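Local coordinates for protein gamma-glutamyltranspeptidase (Streptomyces lincolnensis, PDB 6J3A) that probably cleaves or transfers gamma-glutamyl groups, as an LmbA-like gamma-glutamyltranspeptidase homologue of the N-terminal nucleophile hydrolase clan, at residues 154-159 with 169-174; 52-57 with 378-383; 189-194 with 450-455. All coordinates share one frame; numbering follows the deposited sequence.

In the fold
Interaction 2 lies nearest the middle of the chain, its centre about 11 Å from the chain centre, yet its second loop is only partly buried. Interactions 1 and 3 lie farther out, about 26 and 23 Å from that centre, but most of their touching residues are buried. Interaction 1 joins consecutive short helices and adds a charged grip to apolar packing. Interaction 3 sets helix 186-200 against a distant loop through a threonine. Interaction 2 joins two loops, largely by aliphatic contact. It also links the others: Pro-52 packs on Tyr-170 of interaction 1, and Pro-57 packs on Trp-192 and Phe-454 of interaction 3.

Interaction 1 of 3, residues 154-159 with 169-174; sequences TVRELF and VYLPGG
Tyr-170 meets Phe-159 through its CB, which lies at the edge of the phenyl ring. The closest pair is Tyr-170 CB and Phe-159 CE2, at 4.0 Å. This joins two short consecutive helices, 156-161 and 164-170, near the end of the second. The tyrosine also packs on Pro-52 and Val-448. Val-155 CG2 lies over one face of the Phe-159 ring, toward its rim.

Leu-171 is the first residue to leave the helix, and its two methyls do different jobs. CD1 rests 4.0 Å from Phe-159 CB. CD2 lies over one face of the Arg-156 guanidinium, offset toward the rim and 3.9 Å from Arg-156 NH2. The leucine also touches Val-152 of helix 146-154.

The chain then turns, with Gly-174 N hydrogen-bonded to Leu-171 O at 2.7 Å. Gly-174 O is gripped end-on by both terminal nitrogens of Arg-156. NH1 reaches Gly-174 O at 3.1 Å, and NH2 reaches Gly-174 O at 3.0 Å. The oxygen lies in the guanidinium plane, but both nitrogens come from the same side of the carbonyl plane. The arginine starts out extended and bends at chi3 (-91°), which turns its end toward this carbonyl. Its charge is also met by salt bridges to Glu-153 and Glu-160. A leucine at Arg-156 would probably leave Gly-174 O without both donors and the two glutamates without their cation.

The chemistry is therefore layered: apolar groups fill the inner side, while one cation ties a backbone carbonyl and two carboxylates together above them.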
loop_
_atom_site.group_PDB
_atom_site.type_symbol
_atom_site.label_atom_id
_atom_site.label_comp_id
_atom_site.label_asym_id
_atom_site.label_seq_id
_atom_site.Cartn_x
_atom_site.Cartn_y
_atom_site.Cartn_z
ATOM N N THR A 154 19.692 -5.990 21.389
ATOM C CA THR A 154 19.826 -5.044 22.516
ATOM C C THR A 154 19.806 -5.699 23.910
ATOM O O THR A 154 20.379 -5.164 24.866
ATOM C CB THR A 154 18.701 -3.973 22.552
ATOM O OG1 THR A 154 17.422 -4.588 22.778
ATOM C CG2 THR A 154 18.658 -3.164 21.284
ATOM N N VAL A 155 19.099 -6.822 24.009
ATOM C CA VAL A 155 18.923 -7.567 25.257
ATOM C C VAL A 155 19.509 -8.961 25.106
ATOM O O VAL A 155 18.972 -9.929 25.648
ATOM C CB VAL A 155 17.426 -7.669 25.677
ATOM C CG1 VAL A 155 16.913 -6.309 26.135
ATOM C CG2 VAL A 155 16.542 -8.249 24.567
ATOM N N ARG A 156 20.607 -9.073 24.363
ATOM C CA ARG A 156 21.219 -10.380 24.120
ATOM C C ARG A 156 21.797 -10.933 25.415
ATOM O O ARG A 156 21.520 -12.073 25.785
ATOM C CB ARG A 156 22.322 -10.302 23.057
ATOM C CG ARG A 156 23.002 -11.642 22.796
ATOM C CD ARG A 156 24.136 -11.558 21.791
ATOM N NE ARG A 156 23.655 -11.791 20.436
ATOM C CZ ARG A 156 23.294 -12.973 19.932
ATOM N NH1 ARG A 156 23.344 -14.087 20.653
ATOM N NH2 ARG A 156 22.862 -13.042 18.682
ATOM N N GLU A 157 22.600 -10.110 26.083
ATOM C CA GLU A 157 23.235 -10.486 27.342
ATOM C C GLU A 157 22.200 -10.863 28.393
ATOM O O GLU A 157 22.300 -11.921 29.008
ATOM C CB GLU A 157 24.114 -9.347 27.856
ATOM C CG GLU A 157 24.657 -9.595 29.261
ATOM C CD GLU A 157 25.949 -8.862 29.549
ATOM O OE1 GLU A 157 26.255 -7.879 28.838
ATOM O OE2 GLU A 157 26.656 -9.269 30.497
ATOM N N LEU A 158 21.220 -9.985 28.594
ATOM C CA LEU A 158 20.110 -10.245 29.511
ATOM C C LEU A 158 19.421 -11.593 29.252
ATOM O O LEU A 158 19.080 -12.308 30.185
ATOM C CB LEU A 158 19.086 -9.112 29.418
ATOM C CG LEU A 158 17.929 -9.081 30.429
ATOM C CD1 LEU A 158 18.431 -8.984 31.865
ATOM C CD2 LEU A 158 17.001 -7.908 30.147
ATOM N N PHE A 159 19.233 -11.930 27.980
ATOM C CA PHE A 159 18.552 -13.170 27.574
ATOM C C PHE A 159 19.395 -14.406 27.858
ATOM O O PHE A 159 18.907 -15.397 28.419
ATOM C CB PHE A 159 18.237 -13.129 26.068
ATOM C CG PHE A 159 16.934 -12.454 25.709
ATOM C CD1 PHE A 159 16.297 -11.550 26.562
ATOM C CD2 PHE A 159 16.356 -12.712 24.477
ATOM C CE1 PHE A 159 15.102 -10.948 26.200
ATOM C CE2 PHE A 159 15.165 -12.103 24.109
ATOM C CZ PHE A 159 14.537 -11.222 24.975
ATOM N N VAL A 169 13.455 -18.868 22.695
ATOM C CA VAL A 169 12.506 -18.480 21.656
ATOM C C VAL A 169 13.146 -17.549 20.622
ATOM O O VAL A 169 12.949 -17.741 19.417
ATOM C CB VAL A 169 11.260 -17.831 22.289
ATOM C CG1 VAL A 169 10.307 -17.304 21.222
ATOM C CG2 VAL A 169 10.548 -18.840 23.184
ATOM N N TYR A 170 13.916 -16.564 21.088
ATOM C CA TYR A 170 14.437 -15.501 20.216
ATOM C C TYR A 170 15.910 -15.620 19.814
ATOM O O TYR A 170 16.351 -14.934 18.892
ATOM C CB TYR A 170 14.161 -14.128 20.846
ATOM C CG TYR A 170 12.683 -13.778 20.827
ATOM C CD1 TYR A 170 12.046 -13.397 19.638
ATOM C CD2 TYR A 170 11.905 -13.856 21.984
ATOM C CE1 TYR A 170 10.684 -13.088 19.610
ATOM C CE2 TYR A 170 10.544 -13.550 21.961
ATOM C CZ TYR A 170 9.939 -13.166 20.777
ATOM O OH TYR A 170 8.594 -12.861 20.763
ATOM N N LEU A 171 16.655 -16.491 20.489
ATOM C CA LEU A 171 18.050 -16.755 20.166
ATOM C C LEU A 171 18.284 -18.263 20.032
ATOM O O LEU A 171 19.231 -18.794 20.615
ATOM C CB LEU A 171 18.960 -16.179 21.256
ATOM C CG LEU A 171 18.996 -14.674 21.506
ATOM C CD1 LEU A 171 19.939 -14.381 22.666
ATOM C CD2 LEU A 171 19.449 -13.902 20.281
ATOM N N PRO A 172 17.424 -18.968 19.268
ATOM C CA PRO A 172 17.692 -20.401 19.072
ATOM C C PRO A 172 19.078 -20.603 18.468
ATOM O O PRO A 172 19.384 -20.008 17.425
ATOM C CB PRO A 172 16.612 -20.839 18.077
ATOM C CG PRO A 172 16.220 -19.582 17.371
ATOM C CD PRO A 172 16.339 -18.491 18.393
ATOM N N GLY A 173 19.910 -21.392 19.152
ATOM C CA GLY A 173 21.325 -21.554 18.803
ATOM C C GLY A 173 22.142 -20.270 18.877
ATOM O O GLY A 173 23.172 -20.146 18.228
ATOM N N GLY A 174 21.689 -19.304 19.664
ATOM C CA GLY A 174 22.310 -17.974 19.681
ATOM C C GLY A 174 22.043 -17.089 18.466
ATOM O O GLY A 174 22.606 -15.996 18.362
#

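Interaction 2 of 3, residues 52-57 with 378-383; sequences PHLNGP and FDPLGA
His-53 and Leu-54 pack against Pro-380 and Leu-381, the two middle residues of a type I beta turn. The turn runs from Asp-379 to Gly-382 and is closed by Gly-382 N to Asp-379 O at 3.1 Å. This is a loop-to-loop contact within the Ntn-hydrolase fold of the gamma-glutamyltranspeptidases. The first loop links helix 36-50 to strand 61-66. The second leads toward an unmodelled stretch, after which the chain resumes at Thr-421. In relatives the chain is cut before a threonine that becomes the nucleophile, and Thr-421 is consistent with that position.

The histidine comes first along the loop. Its CG sits between the backbone N and the carbonyl carbon (chi1 62°), and the imidazole presents its edge to the turn. Pro-380 O lies near the ring plane, 3.4 Å from His-53 ND1. One ring face is covered by the next residue: Leu-54 CG sits over its centre, 3.6 Å above the plane. The ring also touches Asn-147 and Thr-151 of helix 146-154. The backbone takes part too, with His-53 O 3.8 Å from Pro-380 CB. The same carbonyl accepts a hydrogen bond from Gln-444.

Leu-54 supplies most of the apolar contact. Its backbone is hydrogen-bonded to Thr-421. CD2 presses on the proline ring, 3.5 Å from Pro-380 CG. The Leu-54 and Leu-381 side chains cross at about a right angle. Leu-381 CD1 meets both prongs of the Leu-54 fork, lying 3.9 Å from Leu-54 CD1 and equally far from its CD2.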
loop_
_atom_site.group_PDB
_atom_site.type_symbol
_atom_site.label_atom_id
_atom_site.label_comp_id
_atom_site.label_asym_id
_atom_site.label_seq_id
_atom_site.Cartn_x
_atom_site.Cartn_y
_atom_site.Cartn_z
ATOM N N PRO A 52 6.345 -8.456 17.785
ATOM C CA PRO A 52 6.518 -8.934 19.164
ATOM C C PRO A 52 7.501 -8.108 19.999
ATOM O O PRO A 52 7.531 -8.233 21.211
ATOM C CB PRO A 52 7.063 -10.341 18.963
ATOM C CG PRO A 52 7.879 -10.220 17.729
ATOM C CD PRO A 52 7.075 -9.312 16.837
ATOM N N HIS A 53 8.347 -7.346 19.323
ATOM C CA HIS A 53 9.103 -6.228 19.909
ATOM C C HIS A 53 8.278 -4.996 20.315
ATOM O O HIS A 53 8.827 -4.073 20.929
ATOM C CB HIS A 53 10.186 -5.774 18.918
ATOM C CG HIS A 53 9.644 -5.253 17.622
ATOM N ND1 HIS A 53 10.052 -4.058 17.072
ATOM C CD2 HIS A 53 8.711 -5.754 16.776
ATOM C CE1 HIS A 53 9.411 -3.861 15.934
ATOM N NE2 HIS A 53 8.588 -4.873 15.735
ATOM N N LEU A 54 6.999 -4.960 19.927
ATOM C CA LEU A 54 6.108 -3.827 20.197
ATOM C C LEU A 54 4.761 -4.174 20.842
ATOM O O LEU A 54 4.083 -3.278 21.344
ATOM C CB LEU A 54 5.902 -3.027 18.911
ATOM C CG LEU A 54 7.156 -2.304 18.390
ATOM C CD1 LEU A 54 6.900 -1.733 17.006
ATOM C CD2 LEU A 54 7.623 -1.187 19.310
ATOM N N ASN A 55 4.375 -5.446 20.843
ATOM C CA ASN A 55 3.207 -5.896 21.590
ATOM C C ASN A 55 3.245 -7.410 21.799
ATOM O O ASN A 55 4.202 -8.074 21.430
ATOM C CB ASN A 55 1.918 -5.471 20.881
ATOM C CG ASN A 55 1.601 -6.319 19.675
ATOM O OD1 ASN A 55 2.496 -6.820 18.999
ATOM N ND2 ASN A 55 0.313 -6.476 19.390
ATOM N N GLY A 56 2.206 -7.941 22.412
ATOM C CA GLY A 56 2.089 -9.371 22.614
ATOM C C GLY A 56 0.775 -9.682 23.301
ATOM O O GLY A 56 0.100 -8.765 23.754
ATOM N N PRO A 57 0.399 -10.969 23.376
ATOM C CA PRO A 57 -0.917 -11.364 23.889
ATOM C C PRO A 57 -1.223 -11.022 25.362
ATOM O O PRO A 57 -2.386 -10.813 25.698
ATOM C CB PRO A 57 -0.943 -12.887 23.667
ATOM C CG PRO A 57 0.070 -13.143 22.613
ATOM C CD PRO A 57 1.147 -12.131 22.866
ATOM N N PHE A 378 17.270 2.755 23.611
ATOM C CA PHE A 378 16.787 2.128 22.383
ATOM C C PHE A 378 15.264 2.274 22.211
ATOM O O PHE A 378 14.490 1.988 23.141
ATOM C CB PHE A 378 17.175 0.648 22.371
ATOM C CG PHE A 378 16.535 -0.140 21.258
ATOM C CD1 PHE A 378 17.003 -0.030 19.945
ATOM C CD2 PHE A 378 15.468 -0.999 21.522
ATOM C CE1 PHE A 378 16.416 -0.759 18.919
ATOM C CE2 PHE A 378 14.881 -1.729 20.497
ATOM C CZ PHE A 378 15.360 -1.611 19.196
ATOM N N ASP A 379 14.866 2.735 21.021
ATOM C CA ASP A 379 13.462 2.846 20.622
ATOM C C ASP A 379 13.168 1.755 19.578
ATOM O O ASP A 379 13.657 1.853 18.447
ATOM C CB ASP A 379 13.201 4.249 20.046
ATOM C CG ASP A 379 11.715 4.519 19.738
ATOM O OD1 ASP A 379 10.807 4.018 20.463
ATOM O OD2 ASP A 379 11.473 5.269 18.765
ATOM N N PRO A 380 12.358 0.722 19.941
ATOM C CA PRO A 380 12.040 -0.375 18.994
ATOM C C PRO A 380 11.108 0.046 17.839
ATOM O O PRO A 380 10.833 -0.743 16.921
ATOM C CB PRO A 380 11.340 -1.406 19.890
ATOM C CG PRO A 380 10.662 -0.576 20.933
ATOM C CD PRO A 380 11.524 0.635 21.162
ATOM N N LEU A 381 10.635 1.287 17.931
ATOM C CA LEU A 381 9.749 1.944 16.993
ATOM C C LEU A 381 10.517 2.777 15.943
ATOM O O LEU A 381 9.942 3.186 14.939
ATOM C CB LEU A 381 8.854 2.880 17.820
ATOM C CG LEU A 381 7.464 3.225 17.295
ATOM C CD1 LEU A 381 6.501 2.068 17.556
ATOM C CD2 LEU A 381 6.981 4.522 17.936
ATOM N N GLY A 382 11.814 3.001 16.178
ATOM C CA GLY A 382 12.596 4.037 15.489
ATOM C C GLY A 382 12.876 3.825 14.012
ATOM O O GLY A 382 13.266 2.730 13.593
ATOM N N ALA A 383 12.671 4.892 13.235
ATOM C CA ALA A 383 13.015 4.949 11.810
ATOM C C ALA A 383 14.004 6.095 11.590
ATOM O O ALA A 383 14.462 6.339 10.472
ATOM C CB ALA A 383 11.767 5.159 10.974
#

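Interaction 3 of 3, residues 189-194 with 450-455; sequences AATWKR and PELGFP
Thr-191 faces Leu-452 with chi1 at -57°, which places OG1 anti to its own carbonyl carbon and CG2 anti to its backbone N. The two branches then meet different parts of the 450-455 loop. OG1 approaches the backbone, 2.8 Å from Leu-452 O. CG2 approaches the side chain, 3.9 Å from Leu-452 CD2. The two side chains cross at about a right angle.

Leu-452 also leans on Phe-454, two residues on: its CB lies over one face of the phenyl ring, 3.7 Å above the plane and toward the rim. Thr-191 CG2 comes to the ring edge instead, 4.4 Å from Phe-454 CE2. Between Leu-452 and Phe-454, Gly-453 has a phi of 102°. A side chain there would collide with Leu-452 O, the same oxygen that faces the threonine.

The contact sets helix 186-200 against a loop and a short strand far along the chain. Leu-452 also packs on Phe-220 and Ala-224 of helix 220-229, and Phe-454 packs on Pro-57. Asn-185 ND2 hydrogen-bonds to Gly-453 O just beside the contact.

Thr-191 has one hydroxyl proton and two carbonyls close by, Leu-452 O and Thr-187 O of its own helix. The proton may go to either oxygen. The polar link across this largely buried contact is therefore probably shared with the helix, while the methyl adds its apolar contacts in either case.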
loop_
_atom_site.group_PDB
_atom_site.type_symbol
_atom_site.label_atom_id
_atom_site.label_comp_id
_atom_site.label_asym_id
_atom_site.label_seq_id
_atom_site.Cartn_x
_atom_site.Cartn_y
_atom_site.Cartn_z
ATOM N N ALA A 189 2.331 -20.612 18.629
ATOM C CA ALA A 189 1.445 -21.325 17.727
ATOM C C ALA A 189 0.752 -22.484 18.437
ATOM O O ALA A 189 -0.462 -22.622 18.335
ATOM C CB ALA A 189 2.215 -21.832 16.528
ATOM N N ALA A 190 1.527 -23.296 19.158
ATOM C CA ALA A 190 0.985 -24.423 19.958
ATOM C C ALA A 190 -0.058 -23.986 21.008
ATOM O O ALA A 190 -1.057 -24.691 21.266
ATOM C CB ALA A 190 2.117 -25.179 20.637
ATOM N N THR A 191 0.193 -22.815 21.590
ATOM C CA THR A 191 -0.653 -22.235 22.627
ATOM C C THR A 191 -2.062 -21.898 22.130
ATOM O O THR A 191 -3.046 -22.199 22.822
ATOM C CB THR A 191 0.007 -20.974 23.232
ATOM O OG1 THR A 191 1.294 -21.318 23.752
ATOM C CG2 THR A 191 -0.845 -20.370 24.368
ATOM N N TRP A 192 -2.164 -21.260 20.961
ATOM C CA TRP A 192 -3.486 -20.980 20.371
ATOM C C TRP A 192 -4.161 -22.265 19.889
ATOM O O TRP A 192 -5.377 -22.401 19.981
ATOM C CB TRP A 192 -3.425 -19.957 19.222
ATOM C CG TRP A 192 -2.880 -18.590 19.562
ATOM C CD1 TRP A 192 -2.109 -17.804 18.753
ATOM C CD2 TRP A 192 -3.066 -17.844 20.776
ATOM N NE1 TRP A 192 -1.801 -16.621 19.383
ATOM C CE2 TRP A 192 -2.370 -16.623 20.626
ATOM C CE3 TRP A 192 -3.737 -18.092 21.977
ATOM C CZ2 TRP A 192 -2.330 -15.663 21.626
ATOM C CZ3 TRP A 192 -3.704 -17.136 22.963
ATOM C CH2 TRP A 192 -3.008 -15.935 22.785
ATOM N N LYS A 193 -3.375 -23.198 19.374
ATOM C CA LYS A 193 -3.929 -24.468 18.928
ATOM C C LYS A 193 -4.577 -25.220 20.080
ATOM O O LYS A 193 -5.694 -25.719 19.949
ATOM C CB LYS A 193 -2.860 -25.337 18.275
ATOM C CG LYS A 193 -2.541 -24.941 16.847
ATOM C CD LYS A 193 -1.767 -26.061 16.186
ATOM C CE LYS A 193 -1.168 -25.662 14.856
ATOM N NZ LYS A 193 -0.116 -26.657 14.516
ATOM N N ARG A 194 -3.874 -25.290 21.204
ATOM C CA ARG A 194 -4.408 -25.947 22.384
ATOM C C ARG A 194 -5.673 -25.229 22.858
ATOM O O ARG A 194 -6.715 -25.861 23.081
ATOM C CB ARG A 194 -3.371 -25.996 23.505
ATOM C CG ARG A 194 -3.832 -26.857 24.673
ATOM C CD ARG A 194 -2.816 -26.945 25.796
ATOM N NE ARG A 194 -3.431 -27.444 27.029
ATOM C CZ ARG A 194 -2.788 -27.621 28.182
ATOM N NH1 ARG A 194 -1.487 -27.344 28.286
ATOM N NH2 ARG A 194 -3.451 -28.081 29.240
ATOM N N PRO A 450 7.629 -19.814 29.522
ATOM C CA PRO A 450 8.153 -20.866 28.638
ATOM C C PRO A 450 7.076 -21.734 27.976
ATOM O O PRO A 450 7.194 -22.020 26.779
ATOM C CB PRO A 450 9.085 -21.692 29.546
ATOM C CG PRO A 450 8.709 -21.355 30.940
ATOM C CD PRO A 450 8.027 -20.015 30.930
ATOM N N GLU A 451 6.021 -22.089 28.709
ATOM C CA GLU A 451 4.974 -22.967 28.145
ATOM C C GLU A 451 3.962 -22.234 27.249
ATOM O O GLU A 451 3.111 -22.882 26.617
ATOM C CB GLU A 451 4.261 -23.826 29.213
ATOM C CG GLU A 451 3.749 -23.127 30.463
ATOM C CD GLU A 451 4.779 -23.072 31.589
ATOM O OE1 GLU A 451 5.602 -22.131 31.585
ATOM O OE2 GLU A 451 4.760 -23.956 32.479
ATOM N N LEU A 452 4.077 -20.903 27.170
ATOM C CA LEU A 452 3.203 -20.086 26.314
ATOM C C LEU A 452 3.865 -19.464 25.079
ATOM O O LEU A 452 3.234 -19.360 24.022
ATOM C CB LEU A 452 2.551 -18.988 27.143
ATOM C CG LEU A 452 1.724 -19.469 28.329
ATOM C CD1 LEU A 452 1.102 -18.246 28.982
ATOM C CD2 LEU A 452 0.654 -20.509 27.973
ATOM N N GLY A 453 5.110 -19.029 25.223
ATOM C CA GLY A 453 5.856 -18.469 24.111
ATOM C C GLY A 453 5.933 -16.959 24.115
ATOM O O GLY A 453 6.551 -16.388 23.226
ATOM N N PHE A 454 5.320 -16.309 25.102
ATOM C CA PHE A 454 5.336 -14.841 25.188
ATOM C C PHE A 454 5.450 -14.399 26.648
ATOM O O PHE A 454 5.111 -15.172 27.542
ATOM C CB PHE A 454 4.081 -14.227 24.544
ATOM C CG PHE A 454 2.795 -14.781 25.082
ATOM C CD1 PHE A 454 2.210 -14.247 26.224
ATOM C CD2 PHE A 454 2.173 -15.855 24.455
ATOM C CE1 PHE A 454 1.023 -14.771 26.719
ATOM C CE2 PHE A 454 0.986 -16.379 24.950
ATOM C CZ PHE A 454 0.411 -15.836 26.082
ATOM N N PRO A 455 5.912 -13.151 26.890
ATOM C CA PRO A 455 6.058 -12.621 28.237
ATOM C C PRO A 455 4.866 -11.812 28.756
ATOM O O PRO A 455 3.955 -11.463 28.016
ATOM C CB PRO A 455 7.262 -11.689 28.094
ATOM C CG PRO A 455 7.173 -11.176 26.696
ATOM C CD PRO A 455 6.403 -12.181 25.887
#